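Local structure of alkyl hydroperoxide reductase, C subunit (Enterococcus faecalis, 5Y63) at residues N16-D21 with S137-I142; G42-F47 with S133-P138; P51-F56 with S81-S86; Y88-W93 with M107-N112. The protein probably reduces hydrogen peroxide and organic hydroperoxides as a thiol-specific, NADH-dependent peroxidase of the two-cysteine peroxiredoxin family, built as a ring-like decamer. All coordinates share one frame; numbering follows the deposited sequence.

Contact 1 of 4, residues N16-D21 with S137-I142; sequences NQKLFD and SPEGDI
Glu139 is the first residue of 137-142 to meet Lys18, and it does so alongside: its CG lies 3.9 Å from Lys18 CE. Its carboxylate is near the ammonium group without closing a salt bridge, as Glu139 OE2 is 4.3 Å from Lys18 NZ. Gly140 follows at the end of a type I turn that starts at Ser137, with a positive phi of 98°. Its carbonyl O faces the other segment and accepts from Leu19 N at 3.0 Å; the CA-H of Lys18 approaches the same oxygen.

The nearest pair of CA atoms is Lys18 and Asp141, 4.6 Å apart, at a single backbone bridge. The two side chains run side by side in the same direction. Lys18 sets CG anti to its carbonyl carbon and bends at chi2 (-94°), which lays CG, CD and CE along Asp141 OD1 and leaves NZ in a long salt bridge to OD1, 3.8 Å. Ile142 then uses both its backbone N and its O on the other segment: its N donates to Gln17 O at 3.2 Å and its O accepts from Asn16 N at 2.8 Å, while its CG1 and CD1 branch lies beside the Gln17 carbonyl. Leu19 carries the apolar side onward to Phe47 and helix 114-119.

The touching parts run 108° apart, so the two chains cross instead of pairing as strands. Three backbone bonds, at Gly140 and Ile142, therefore define the join, whereas the long Lys18-Asp141 and Lys18-Glu139 approaches, on an exposed flank, probably add only a diffuse electrostatic attraction.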
loop_
_atom_site.group_PDB
_atom_site.type_symbol
_atom_site.label_atom_id
_atom_site.label_comp_id
_atom_site.label_asym_id
_atom_site.label_seq_id
_atom_site.Cartn_x
_atom_site.Cartn_y
_atom_site.Cartn_z
ATOM N N ASN A 16 29.446 8.801 -16.907
ATOM C CA ASN A 16 29.169 10.076 -16.238
ATOM C C ASN A 16 28.457 9.928 -14.886
ATOM O O ASN A 16 27.596 10.736 -14.539
ATOM C CB ASN A 16 28.383 11.022 -17.160
ATOM C CG ASN A 16 29.122 11.328 -18.448
ATOM O OD1 ASN A 16 30.351 11.440 -18.461
ATOM N ND2 ASN A 16 28.376 11.475 -19.538
ATOM N N GLN A 17 28.825 8.896 -14.129
ATOM C CA GLN A 17 28.373 8.751 -12.748
ATOM C C GLN A 17 29.540 9.008 -11.805
ATOM O O GLN A 17 30.619 8.442 -11.975
ATOM C CB GLN A 17 27.797 7.357 -12.500
ATOM C CG GLN A 17 26.489 7.080 -13.226
ATOM C CD GLN A 17 25.346 7.969 -12.760
ATOM O OE1 GLN A 17 25.371 8.506 -11.651
ATOM N NE2 GLN A 17 24.332 8.125 -13.609
ATOM N N LYS A 18 29.309 9.867 -10.815
ATOM C CA LYS A 18 30.328 10.223 -9.828
ATOM C C LYS A 18 30.603 9.063 -8.878
ATOM O O LYS A 18 29.695 8.299 -8.551
ATOM C CB LYS A 18 29.879 11.446 -9.017
ATOM C CG LYS A 18 29.995 12.770 -9.756
ATOM C CD LYS A 18 31.320 13.458 -9.455
ATOM C CE LYS A 18 31.553 14.695 -10.316
ATOM N NZ LYS A 18 30.343 15.539 -10.523
ATOM N N LEU A 19 31.853 8.936 -8.438
ATOM C CA LEU A 19 32.200 7.973 -7.394
ATOM C C LEU A 19 31.497 8.335 -6.090
ATOM O O LEU A 19 31.509 9.492 -5.670
ATOM C CB LEU A 19 33.710 7.942 -7.143
ATOM C CG LEU A 19 34.624 7.381 -8.231
ATOM C CD1 LEU A 19 36.073 7.484 -7.779
ATOM C CD2 LEU A 19 34.276 5.939 -8.566
ATOM N N PHE A 20 30.882 7.339 -5.463
ATOM C CA PHE A 20 30.320 7.491 -4.120
ATOM C C PHE A 20 31.407 7.721 -3.061
ATOM O O PHE A 20 32.586 7.431 -3.285
ATOM C CB PHE A 20 29.444 6.277 -3.756
ATOM C CG PHE A 20 30.216 5.038 -3.344
ATOM C CD1 PHE A 20 31.085 4.397 -4.225
ATOM C CD2 PHE A 20 30.035 4.489 -2.081
ATOM C CE1 PHE A 20 31.772 3.256 -3.843
ATOM C CE2 PHE A 20 30.718 3.345 -1.698
ATOM C CZ PHE A 20 31.588 2.729 -2.579
ATOM N N ASP A 21 31.000 8.265 -1.917
ATOM C CA ASP A 21 31.908 8.466 -0.792
ATOM C C ASP A 21 32.218 7.114 -0.159
ATOM O O ASP A 21 31.310 6.377 0.221
ATOM C CB ASP A 21 31.296 9.411 0.248
ATOM C CG ASP A 21 32.233 9.689 1.418
ATOM O OD1 ASP A 21 33.459 9.482 1.283
ATOM O OD2 ASP A 21 31.738 10.122 2.479
ATOM N N SER A 137 37.620 9.967 -14.516
ATOM C CA SER A 137 38.242 11.285 -14.656
ATOM C C SER A 137 38.638 11.855 -13.290
ATOM O O SER A 137 38.210 11.338 -12.261
ATOM C CB SER A 137 37.287 12.245 -15.372
ATOM O OG SER A 137 36.260 12.693 -14.503
ATOM N N PRO A 138 39.451 12.930 -13.274
ATOM C CA PRO A 138 39.859 13.559 -12.011
ATOM C C PRO A 138 38.712 14.139 -11.183
ATOM O O PRO A 138 38.849 14.281 -9.970
ATOM C CB PRO A 138 40.797 14.682 -12.463
ATOM C CG PRO A 138 41.285 14.260 -13.799
ATOM C CD PRO A 138 40.119 13.563 -14.426
ATOM N N GLU A 139 37.600 14.473 -11.836
ATOM C CA GLU A 139 36.408 14.965 -11.147
ATOM C C GLU A 139 35.546 13.824 -10.591
ATOM O O GLU A 139 34.541 14.072 -9.930
ATOM C CB GLU A 139 35.585 15.852 -12.088
ATOM C CG GLU A 139 34.670 16.836 -11.366
ATOM C CD GLU A 139 34.208 17.995 -12.239
ATOM O OE1 GLU A 139 34.957 18.407 -13.154
ATOM O OE2 GLU A 139 33.092 18.510 -11.999
ATOM N N GLY A 140 35.938 12.580 -10.861
ATOM C CA GLY A 140 35.281 11.403 -10.287
ATOM C C GLY A 140 34.251 10.742 -11.189
ATOM O O GLY A 140 33.523 9.851 -10.746
ATOM N N ASP A 141 34.202 11.163 -12.452
ATOM C CA ASP A 141 33.221 10.659 -13.407
ATOM C C ASP A 141 33.745 9.424 -14.128
ATOM O O ASP A 141 34.884 9.408 -14.590
ATOM C CB ASP A 141 32.886 11.733 -14.442
ATOM C CG ASP A 141 32.275 12.973 -13.824
ATOM O OD1 ASP A 141 31.407 12.837 -12.935
ATOM O OD2 ASP A 141 32.655 14.088 -14.240
ATOM N N ILE A 142 32.905 8.398 -14.231
ATOM C CA ILE A 142 33.252 7.182 -14.960
ATOM C C ILE A 142 33.112 7.451 -16.454
ATOM O O ILE A 142 32.042 7.850 -16.917
ATOM C CB ILE A 142 32.348 6.004 -14.550
ATOM C CG1 ILE A 142 32.555 5.672 -13.067
ATOM C CG2 ILE A 142 32.633 4.779 -15.413
ATOM C CD1 ILE A 142 31.416 4.894 -12.445
#

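Contact 2 of 4, residues G42-F47 with S133-P138; sequences GKWSIF and SFIVSP
Trp44 lays one face of its indole against the chain at Ser137 and Pro138, and this is the main interlock of the contact. Ser137 CA sits 3.7 Å from the centroid of the six-membered ring, and Pro138 CD sits 3.6 Å from that of the five-membered ring, 11° off the normal; both are CH-pi contacts. Trp44 CG stands anti to the carbonyl carbon (chi1 -78°), which swings the ring across to the partner strand, where Ile135 CG2 abuts CZ3 at 3.7 Å.

The backbones behind this are neighbouring antiparallel strands, their axes 4.7 Å apart at 169°. Ser45 with Val136 and Phe47 with Phe134 are hydrogen-bonded pairs; Ile46 with Ile135 is a non-hydrogen-bonded pair. On the Ser45 and Phe47 face, Val136 is the bump: its CB lies against Ser45 OG, and its CG2 meets the edge of the Phe47 ring, 4.1 Å from CD1. On the opposite face, Ile46 and Ile135 lie side by side, pointing the same way, with their CG1 atoms 4.2 Å apart. Where the strands part, Gly42 N bonds to Pro138 O at 3.1 Å, and a modelled water lies within hydrogen-bonding distance of Lys43 O, Ser137 O and Ser45 OG. Helix 156-171 packs on the Trp44 and Ile135 face; Phe119 meets the Phe47 and Phe134 rings.

The balance of forces is thus divided: regular backbone bonds set the register, apolar bulk fills both faces, and Ser45 OG, buried on the Val136 side, has the water as a close polar neighbour.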
loop_
_atom_site.group_PDB
_atom_site.type_symbol
_atom_site.label_atom_id
_atom_site.label_comp_id
_atom_site.label_asym_id
_atom_site.label_seq_id
_atom_site.Cartn_x
_atom_site.Cartn_y
_atom_site.Cartn_z
ATOM N N GLY A 42 41.563 14.442 -8.435
ATOM C CA GLY A 42 42.754 15.211 -8.788
ATOM C C GLY A 42 43.529 14.587 -9.928
ATOM O O GLY A 42 44.002 15.291 -10.819
ATOM N N LYS A 43 43.670 13.265 -9.888
ATOM C CA LYS A 43 44.288 12.510 -10.972
ATOM C C LYS A 43 43.252 11.636 -11.664
ATOM O O LYS A 43 42.187 11.367 -11.109
ATOM C CB LYS A 43 45.396 11.609 -10.426
ATOM C CG LYS A 43 46.577 12.343 -9.819
ATOM C CD LYS A 43 47.684 11.367 -9.453
ATOM C CE LYS A 43 48.950 12.078 -9.006
ATOM N NZ LYS A 43 48.787 12.718 -7.674
ATOM N N TRP A 44 43.576 11.188 -12.875
ATOM C CA TRP A 44 42.832 10.105 -13.513
ATOM C C TRP A 44 43.061 8.833 -12.711
ATOM O O TRP A 44 44.008 8.744 -11.925
ATOM C CB TRP A 44 43.270 9.899 -14.968
ATOM C CG TRP A 44 42.691 10.907 -15.908
ATOM C CD1 TRP A 44 43.178 12.150 -16.177
ATOM C CD2 TRP A 44 41.506 10.763 -16.701
ATOM N NE1 TRP A 44 42.374 12.790 -17.088
ATOM C CE2 TRP A 44 41.341 11.959 -17.429
ATOM C CE3 TRP A 44 40.570 9.736 -16.871
ATOM C CZ2 TRP A 44 40.278 12.161 -18.311
ATOM C CZ3 TRP A 44 39.510 9.939 -17.749
ATOM C CH2 TRP A 44 39.375 11.143 -18.456
ATOM N N SER A 45 42.185 7.854 -12.898
ATOM C CA SER A 45 42.268 6.622 -12.130
ATOM C C SER A 45 41.693 5.446 -12.894
ATOM O O SER A 45 40.689 5.576 -13.597
ATOM C CB SER A 45 41.540 6.779 -10.795
ATOM O OG SER A 45 40.199 7.174 -10.995
ATOM N N ILE A 46 42.352 4.300 -12.751
ATOM C CA ILE A 46 41.875 3.048 -13.306
ATOM C C ILE A 46 41.636 2.076 -12.161
ATOM O O ILE A 46 42.578 1.668 -11.484
ATOM C CB ILE A 46 42.885 2.436 -14.294
ATOM C CG1 ILE A 46 43.026 3.333 -15.528
ATOM C CG2 ILE A 46 42.444 1.037 -14.713
ATOM C CD1 ILE A 46 44.201 2.982 -16.418
ATOM N N PHE A 47 40.371 1.725 -11.940
ATOM C CA PHE A 47 40.026 0.645 -11.022
ATOM C C PHE A 47 40.161 -0.675 -11.773
ATOM O O PHE A 47 39.576 -0.842 -12.839
ATOM C CB PHE A 47 38.609 0.818 -10.477
ATOM C CG PHE A 47 38.483 1.940 -9.489
ATOM C CD1 PHE A 47 38.323 3.249 -9.922
ATOM C CD2 PHE A 47 38.538 1.690 -8.124
ATOM C CE1 PHE A 47 38.215 4.287 -9.014
ATOM C CE2 PHE A 47 38.430 2.724 -7.210
ATOM C CZ PHE A 47 38.267 4.024 -7.656
ATOM N N SER A 133 37.344 -3.326 -15.518
ATOM C CA SER A 133 38.230 -2.172 -15.497
ATOM C C SER A 133 37.396 -0.921 -15.706
ATOM O O SER A 133 36.481 -0.923 -16.521
ATOM C CB SER A 133 39.284 -2.286 -16.597
ATOM O OG SER A 133 39.999 -3.502 -16.489
ATOM N N PHE A 134 37.712 0.139 -14.964
ATOM C CA PHE A 134 36.991 1.408 -15.060
ATOM C C PHE A 134 37.966 2.578 -15.146
ATOM O O PHE A 134 38.843 2.720 -14.297
ATOM C CB PHE A 134 36.088 1.598 -13.840
ATOM C CG PHE A 134 34.993 0.579 -13.731
ATOM C CD1 PHE A 134 35.232 -0.655 -13.142
ATOM C CD2 PHE A 134 33.719 0.857 -14.208
ATOM C CE1 PHE A 134 34.223 -1.597 -13.038
ATOM C CE2 PHE A 134 32.704 -0.081 -14.109
ATOM C CZ PHE A 134 32.956 -1.310 -13.523
ATOM N N ILE A 135 37.804 3.413 -16.171
ATOM C CA ILE A 135 38.582 4.640 -16.309
ATOM C C ILE A 135 37.741 5.801 -15.798
ATOM O O ILE A 135 36.647 6.053 -16.305
ATOM C CB ILE A 135 38.992 4.894 -17.773
ATOM C CG1 ILE A 135 39.905 3.764 -18.262
ATOM C CG2 ILE A 135 39.694 6.243 -17.907
ATOM C CD1 ILE A 135 40.209 3.802 -19.742
ATOM N N VAL A 136 38.262 6.505 -14.796
ATOM C CA VAL A 136 37.526 7.571 -14.123
ATOM C C VAL A 136 38.317 8.874 -14.209
ATOM O O VAL A 136 39.529 8.883 -13.996
ATOM C CB VAL A 136 37.264 7.209 -12.646
ATOM C CG1 VAL A 136 36.395 8.255 -11.960
ATOM C CG2 VAL A 136 36.612 5.836 -12.548
ATOM N N SER A 137 37.620 9.967 -14.516
ATOM C CA SER A 137 38.242 11.285 -14.656
ATOM C C SER A 137 38.638 11.855 -13.290
ATOM O O SER A 137 38.210 11.338 -12.261
ATOM C CB SER A 137 37.287 12.245 -15.372
ATOM O OG SER A 137 36.260 12.693 -14.503
ATOM N N PRO A 138 39.451 12.930 -13.274
ATOM C CA PRO A 138 39.859 13.559 -12.011
ATOM C C PRO A 138 38.712 14.139 -11.183
ATOM O O PRO A 138 38.849 14.281 -9.970
ATOM C CB PRO A 138 40.797 14.682 -12.463
ATOM C CG PRO A 138 41.285 14.260 -13.799
ATOM C CD PRO A 138 40.119 13.563 -14.426
HETATM O O HOH W 1 39.804 9.687 -10.591
#

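Contact 3 of 4, residues P51-F56 with S81-S86; sequences PADFSF and SVSEDS
Asp53, in the loop that leads to the predicted peroxidatic cysteine of a peroxiredoxin, meets Asp85, which follows the neighbouring strand 77-83. Pro51, Ser55 and Cys58, the predicted active-site residue, are spaced as in the PxxxT/SxxC signature. The backbone N of Asp53 donates to Asp85 OD2 (3.0 Å, 153° at the hydrogen), reaching that oxygen from above the carboxylate, 39° out of its plane. The two acidic side chains slide past one another in opposite directions, with their carboxylates turned 48° apart.

Asp53 OD1 and Asp85 OD2 are modelled close together, both as acceptors. Asp53 also bonds to His90 through OD2 and to Tyr50 OH through OD1, which may ease the proximity. Asp85 is placed from its own side, because Ser83 OG accepts from Asp85 N at 3.0 Å and makes an ST turn that starts at Ser83. A water completes the join one step up the chain, donating to Pro51 O at 2.8 Å and accepting from Glu84 N at 3.0 Å.

All five touching residues are buried, partly beneath a neighbouring subunit, whose Tyr88 packs on Ala52 and whose Val89 packs on Asp85. Within the chain, Pro51 touches Arg131.

Ser86, which follows, is the N-cap of helix 87-96. A loop from the end of one central strand, tied to the strand-to-helix turn of its parallel neighbour, fits the thioredoxin fold, here in its peroxiredoxin form, in which that loop delivers the reactive cysteine to the first turn of a helix.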
loop_
_atom_site.group_PDB
_atom_site.type_symbol
_atom_site.label_atom_id
_atom_site.label_comp_id
_atom_site.label_asym_id
_atom_site.label_seq_id
_atom_site.Cartn_x
_atom_site.Cartn_y
_atom_site.Cartn_z
ATOM N N PRO A 51 39.226 -11.382 -9.753
ATOM C CA PRO A 51 38.488 -12.334 -8.909
ATOM C C PRO A 51 39.128 -12.711 -7.573
ATOM O O PRO A 51 38.488 -12.554 -6.533
ATOM C CB PRO A 51 38.354 -13.576 -9.803
ATOM C CG PRO A 51 38.551 -13.078 -11.191
ATOM C CD PRO A 51 39.544 -11.968 -11.067
ATOM N N ALA A 52 40.360 -13.215 -7.591
ATOM C CA ALA A 52 40.941 -13.803 -6.380
ATOM C C ALA A 52 42.463 -13.726 -6.306
ATOM O O ALA A 52 43.156 -13.856 -7.314
ATOM C CB ALA A 52 40.494 -15.254 -6.252
ATOM N N ASP A 53 42.970 -13.523 -5.091
ATOM C CA ASP A 53 44.398 -13.643 -4.817
ATOM C C ASP A 53 44.799 -15.115 -4.827
ATOM O O ASP A 53 43.950 -16.006 -4.783
ATOM C CB ASP A 53 44.751 -13.017 -3.465
ATOM C CG ASP A 53 44.628 -11.508 -3.469
ATOM O OD1 ASP A 53 43.864 -10.969 -4.290
ATOM O OD2 ASP A 53 45.302 -10.854 -2.650
ATOM N N PHE A 54 46.104 -15.352 -4.856
ATOM C CA PHE A 54 46.675 -16.688 -5.018
ATOM C C PHE A 54 45.965 -17.482 -6.115
ATOM O O PHE A 54 45.540 -18.619 -5.911
ATOM C CB PHE A 54 46.669 -17.429 -3.679
ATOM C CG PHE A 54 47.580 -16.813 -2.658
ATOM C CD1 PHE A 54 47.164 -15.725 -1.903
ATOM C CD2 PHE A 54 48.862 -17.305 -2.467
ATOM C CE1 PHE A 54 48.007 -15.147 -0.967
ATOM C CE2 PHE A 54 49.709 -16.734 -1.533
ATOM C CZ PHE A 54 49.281 -15.655 -0.780
ATOM N N SER A 55 45.843 -16.847 -7.277
ATOM C CA SER A 55 45.224 -17.445 -8.450
ATOM C C SER A 55 46.254 -17.500 -9.577
ATOM O O SER A 55 47.364 -16.980 -9.437
ATOM C CB SER A 55 44.003 -16.627 -8.871
ATOM O OG SER A 55 43.191 -17.355 -9.772
ATOM N N PHE A 56 45.880 -18.126 -10.689
ATOM C CA PHE A 56 46.815 -18.388 -11.786
ATOM C C PHE A 56 46.783 -17.318 -12.875
ATOM O O PHE A 56 47.835 -16.878 -13.343
ATOM C CB PHE A 56 46.535 -19.766 -12.387
ATOM C CG PHE A 56 46.567 -20.879 -11.374
ATOM C CD1 PHE A 56 47.777 -21.357 -10.887
ATOM C CD2 PHE A 56 45.387 -21.438 -10.894
ATOM C CE1 PHE A 56 47.813 -22.378 -9.949
ATOM C CE2 PHE A 56 45.415 -22.460 -9.957
ATOM C CZ PHE A 56 46.630 -22.930 -9.483
ATOM N N SER A 81 44.043 -1.577 -8.037
ATOM C CA SER A 81 43.575 -2.950 -8.206
ATOM C C SER A 81 42.631 -3.302 -7.064
ATOM O O SER A 81 42.922 -3.021 -5.900
ATOM C CB SER A 81 44.740 -3.939 -8.268
ATOM O OG SER A 81 45.279 -4.208 -6.985
ATOM N N VAL A 82 41.501 -3.913 -7.404
ATOM C CA VAL A 82 40.458 -4.204 -6.431
ATOM C C VAL A 82 40.109 -5.689 -6.440
ATOM O O VAL A 82 39.961 -6.305 -7.494
ATOM C CB VAL A 82 39.180 -3.384 -6.707
ATOM C CG1 VAL A 82 38.275 -3.379 -5.482
ATOM C CG2 VAL A 82 39.528 -1.957 -7.106
ATOM N N SER A 83 39.982 -6.249 -5.244
ATOM C CA SER A 83 39.553 -7.628 -5.060
ATOM C C SER A 83 38.737 -7.708 -3.775
ATOM O O SER A 83 38.818 -6.820 -2.924
ATOM C CB SER A 83 40.774 -8.553 -5.007
ATOM O OG SER A 83 40.536 -9.724 -4.246
ATOM N N GLU A 84 37.952 -8.771 -3.636
ATOM C CA GLU A 84 37.163 -8.984 -2.427
ATOM C C GLU A 84 38.006 -9.575 -1.293
ATOM O O GLU A 84 37.477 -9.926 -0.239
ATOM C CB GLU A 84 35.958 -9.882 -2.726
ATOM C CG GLU A 84 35.024 -9.330 -3.793
ATOM C CD GLU A 84 34.388 -8.011 -3.399
ATOM O OE1 GLU A 84 33.423 -8.028 -2.611
ATOM O OE2 GLU A 84 34.849 -6.958 -3.886
ATOM N N ASP A 85 39.315 -9.688 -1.516
ATOM C CA ASP A 85 40.251 -10.129 -0.489
ATOM C C ASP A 85 40.617 -8.978 0.439
ATOM O O ASP A 85 40.515 -7.807 0.067
ATOM C CB ASP A 85 41.515 -10.700 -1.139
ATOM C CG ASP A 85 41.240 -11.972 -1.916
ATOM O OD1 ASP A 85 40.938 -12.998 -1.273
ATOM O OD2 ASP A 85 41.323 -11.947 -3.164
ATOM N N SER A 86 41.047 -9.320 1.651
ATOM C CA SER A 86 41.459 -8.318 2.628
ATOM C C SER A 86 42.857 -7.811 2.318
ATOM O O SER A 86 43.606 -8.432 1.561
ATOM C CB SER A 86 41.420 -8.886 4.049
ATOM O OG SER A 86 42.485 -9.792 4.270
HETATM O O HOH W 2 37.141 -10.160 -6.211
#

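Contact 4 of 4, residues Y88-W93 with M107-N112; sequences YVHKAW and MLADPN
His90 and Met107 bury most of the surface here, with helix 88-93 and strand 107-109 passing at 9.0 Å between axes. The imidazole reaches the strand and donates from NE2 to Leu108 O at 3.2 Å. The bond is bent, 137° at the hydrogen, and the acceptor lies 28° out of the ring plane, while NE2 stands well above the plane of the carbonyl. Over one face of the ring comes Met107 CB, 4.1 Å from His90 CD2 and offset toward the rim; at the edge lies Ala109 CA, 3.9 Å from NE2.

Beyond CB, Met107 runs past the ring obliquely, its SD 5.2 Å from the imidazole centroid. A bend at chi3 (75°) then turns the methyl group toward the third partner: Met107 CE approaches Trp93 CE3 at 3.9 Å, the two side chains crossing at about a right angle. Tyr27 of strand 23-28 touches both His90 and Met107, and Tyr50 does the same from the loop side.

Both ring nitrogens of His90 are engaged, ND1 with Asp53 and NE2 with a backbone carbonyl, so the imidazole has little rotational freedom. Donation from NE2 to Leu108 O, together with the aspartate beside ND1, would be consistent with a ring that tends toward positive charge in a buried setting.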
loop_
_atom_site.group_PDB
_atom_site.type_symbol
_atom_site.label_atom_id
_atom_site.label_comp_id
_atom_site.label_asym_id
_atom_site.label_seq_id
_atom_site.Cartn_x
_atom_site.Cartn_y
_atom_site.Cartn_z
ATOM N N TYR A 88 45.220 -7.825 4.407
ATOM C CA TYR A 88 46.109 -8.853 4.965
ATOM C C TYR A 88 46.543 -9.853 3.889
ATOM O O TYR A 88 47.719 -10.212 3.804
ATOM C CB TYR A 88 45.431 -9.623 6.110
ATOM C CG TYR A 88 45.117 -8.807 7.350
ATOM C CD1 TYR A 88 46.137 -8.254 8.124
ATOM C CD2 TYR A 88 43.797 -8.613 7.766
ATOM C CE1 TYR A 88 45.851 -7.516 9.264
ATOM C CE2 TYR A 88 43.500 -7.878 8.903
ATOM C CZ TYR A 88 44.529 -7.331 9.648
ATOM O OH TYR A 88 44.234 -6.599 10.778
ATOM N N VAL A 89 45.585 -10.288 3.073
ATOM C CA VAL A 89 45.830 -11.297 2.039
ATOM C C VAL A 89 46.719 -10.759 0.918
ATOM O O VAL A 89 47.562 -11.486 0.393
ATOM C CB VAL A 89 44.506 -11.825 1.441
ATOM C CG1 VAL A 89 44.769 -12.783 0.286
ATOM C CG2 VAL A 89 43.679 -12.523 2.512
ATOM N N HIS A 90 46.528 -9.491 0.557
ATOM C CA HIS A 90 47.346 -8.856 -0.477
ATOM C C HIS A 90 48.825 -8.852 -0.095
ATOM O O HIS A 90 49.684 -9.118 -0.935
ATOM C CB HIS A 90 46.885 -7.419 -0.746
ATOM C CG HIS A 90 45.508 -7.316 -1.330
ATOM N ND1 HIS A 90 44.998 -8.243 -2.213
ATOM C CD2 HIS A 90 44.547 -6.376 -1.177
ATOM C CE1 HIS A 90 43.775 -7.888 -2.563
ATOM N NE2 HIS A 90 43.478 -6.756 -1.951
ATOM N N LYS A 91 49.111 -8.554 1.171
ATOM C CA LYS A 91 50.486 -8.546 1.674
ATOM C C LYS A 91 51.153 -9.910 1.513
ATOM O O LYS A 91 52.290 -10.000 1.045
ATOM C CB LYS A 91 50.514 -8.124 3.145
ATOM C CG LYS A 91 51.913 -8.018 3.738
ATOM C CD LYS A 91 51.861 -7.555 5.185
ATOM C CE LYS A 91 53.110 -7.949 5.958
ATOM N NZ LYS A 91 52.890 -7.848 7.427
ATOM N N ALA A 92 50.445 -10.966 1.904
ATOM C CA ALA A 92 50.955 -12.330 1.773
ATOM C C ALA A 92 51.148 -12.731 0.309
ATOM O O ALA A 92 52.087 -13.457 -0.022
ATOM C CB ALA A 92 50.021 -13.308 2.466
ATOM N N TRP A 93 50.256 -12.258 -0.557
ATOM C CA TRP A 93 50.332 -12.545 -1.990
ATOM C C TRP A 93 51.544 -11.867 -2.628
ATOM O O TRP A 93 52.154 -12.416 -3.545
ATOM C CB TRP A 93 49.035 -12.105 -2.683
ATOM C CG TRP A 93 48.811 -12.692 -4.048
ATOM C CD1 TRP A 93 49.277 -13.887 -4.522
ATOM C CD2 TRP A 93 48.025 -12.123 -5.105
ATOM N NE1 TRP A 93 48.848 -14.085 -5.814
ATOM C CE2 TRP A 93 48.077 -13.019 -6.195
ATOM C CE3 TRP A 93 47.294 -10.937 -5.242
ATOM C CZ2 TRP A 93 47.421 -12.768 -7.402
ATOM C CZ3 TRP A 93 46.642 -10.690 -6.444
ATOM C CH2 TRP A 93 46.712 -11.602 -7.507
ATOM N N MET A 107 46.997 -1.665 -3.943
ATOM C CA MET A 107 46.039 -2.759 -4.055
ATOM C C MET A 107 44.924 -2.590 -3.024
ATOM O O MET A 107 45.127 -2.835 -1.830
ATOM C CB MET A 107 46.748 -4.093 -3.833
ATOM C CG MET A 107 47.952 -4.315 -4.729
ATOM S SD MET A 107 48.695 -5.931 -4.446
ATOM C CE MET A 107 47.513 -6.994 -5.274
ATOM N N LEU A 108 43.748 -2.171 -3.487
ATOM C CA LEU A 108 42.612 -1.933 -2.598
ATOM C C LEU A 108 41.981 -3.246 -2.148
ATOM O O LEU A 108 41.869 -4.191 -2.928
ATOM C CB LEU A 108 41.548 -1.073 -3.285
ATOM C CG LEU A 108 41.969 0.294 -3.834
ATOM C CD1 LEU A 108 40.744 1.044 -4.338
ATOM C CD2 LEU A 108 42.708 1.124 -2.795
ATOM N N ALA A 109 41.579 -3.292 -0.881
ATOM C CA ALA A 109 40.860 -4.430 -0.330
ATOM C C ALA A 109 39.381 -4.081 -0.269
ATOM O O ALA A 109 39.019 -2.943 0.047
ATOM C CB ALA A 109 41.378 -4.758 1.059
ATOM N N ASP A 110 38.530 -5.059 -0.568
ATOM C CA ASP A 110 37.089 -4.849 -0.547
ATOM C C ASP A 110 36.347 -6.071 0.002
ATOM O O ASP A 110 35.551 -6.682 -0.706
ATOM C CB ASP A 110 36.596 -4.504 -1.960
ATOM C CG ASP A 110 35.144 -4.065 -1.985
ATOM O OD1 ASP A 110 34.664 -3.501 -0.979
ATOM O OD2 ASP A 110 34.478 -4.281 -3.018
ATOM N N PRO A 111 36.599 -6.427 1.275
ATOM C CA PRO A 111 35.906 -7.589 1.835
ATOM C C PRO A 111 34.404 -7.380 2.042
ATOM O O PRO A 111 33.641 -8.335 1.930
ATOM C CB PRO A 111 36.607 -7.809 3.188
ATOM C CG PRO A 111 37.860 -7.002 3.133
ATOM C CD PRO A 111 37.536 -5.842 2.249
ATOM N N ASN A 112 33.989 -6.152 2.354
ATOM C CA ASN A 112 32.566 -5.851 2.530
ATOM C C ASN A 112 31.808 -5.760 1.206
ATOM O O ASN A 112 30.589 -5.922 1.179
ATOM C CB ASN A 112 32.350 -4.579 3.369
ATOM C CG ASN A 112 32.936 -3.326 2.732
ATOM O OD1 ASN A 112 33.057 -3.223 1.510
ATOM N ND2 ASN A 112 33.290 -2.357 3.567
#

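In the fold
The four contacts form two touching pairs. Contacts 1 and 2 share Ser137 and Pro138, their centres about 8 Å apart, and Leu19 of the first packs on Phe47 of the second (CD1 to CE1 4.0 Å). Contacts 3 and 4, centres about 7 Å apart, are joined by the probable hydrogen bond between His90 ND1 and Asp53 OD2 (2.7 Å). The Phe47 ring links the pairs by packing on Val82 and Leu108, from other strands of the same sheet. The predicted peroxidatic Cys58 belongs to the second pair: its side chain is about 4 Å from those of Pro51 and Trp93, against about 12 Å from Ser133. Contact 1 lies farthest off, its centre about 24 Å from that of contact 3.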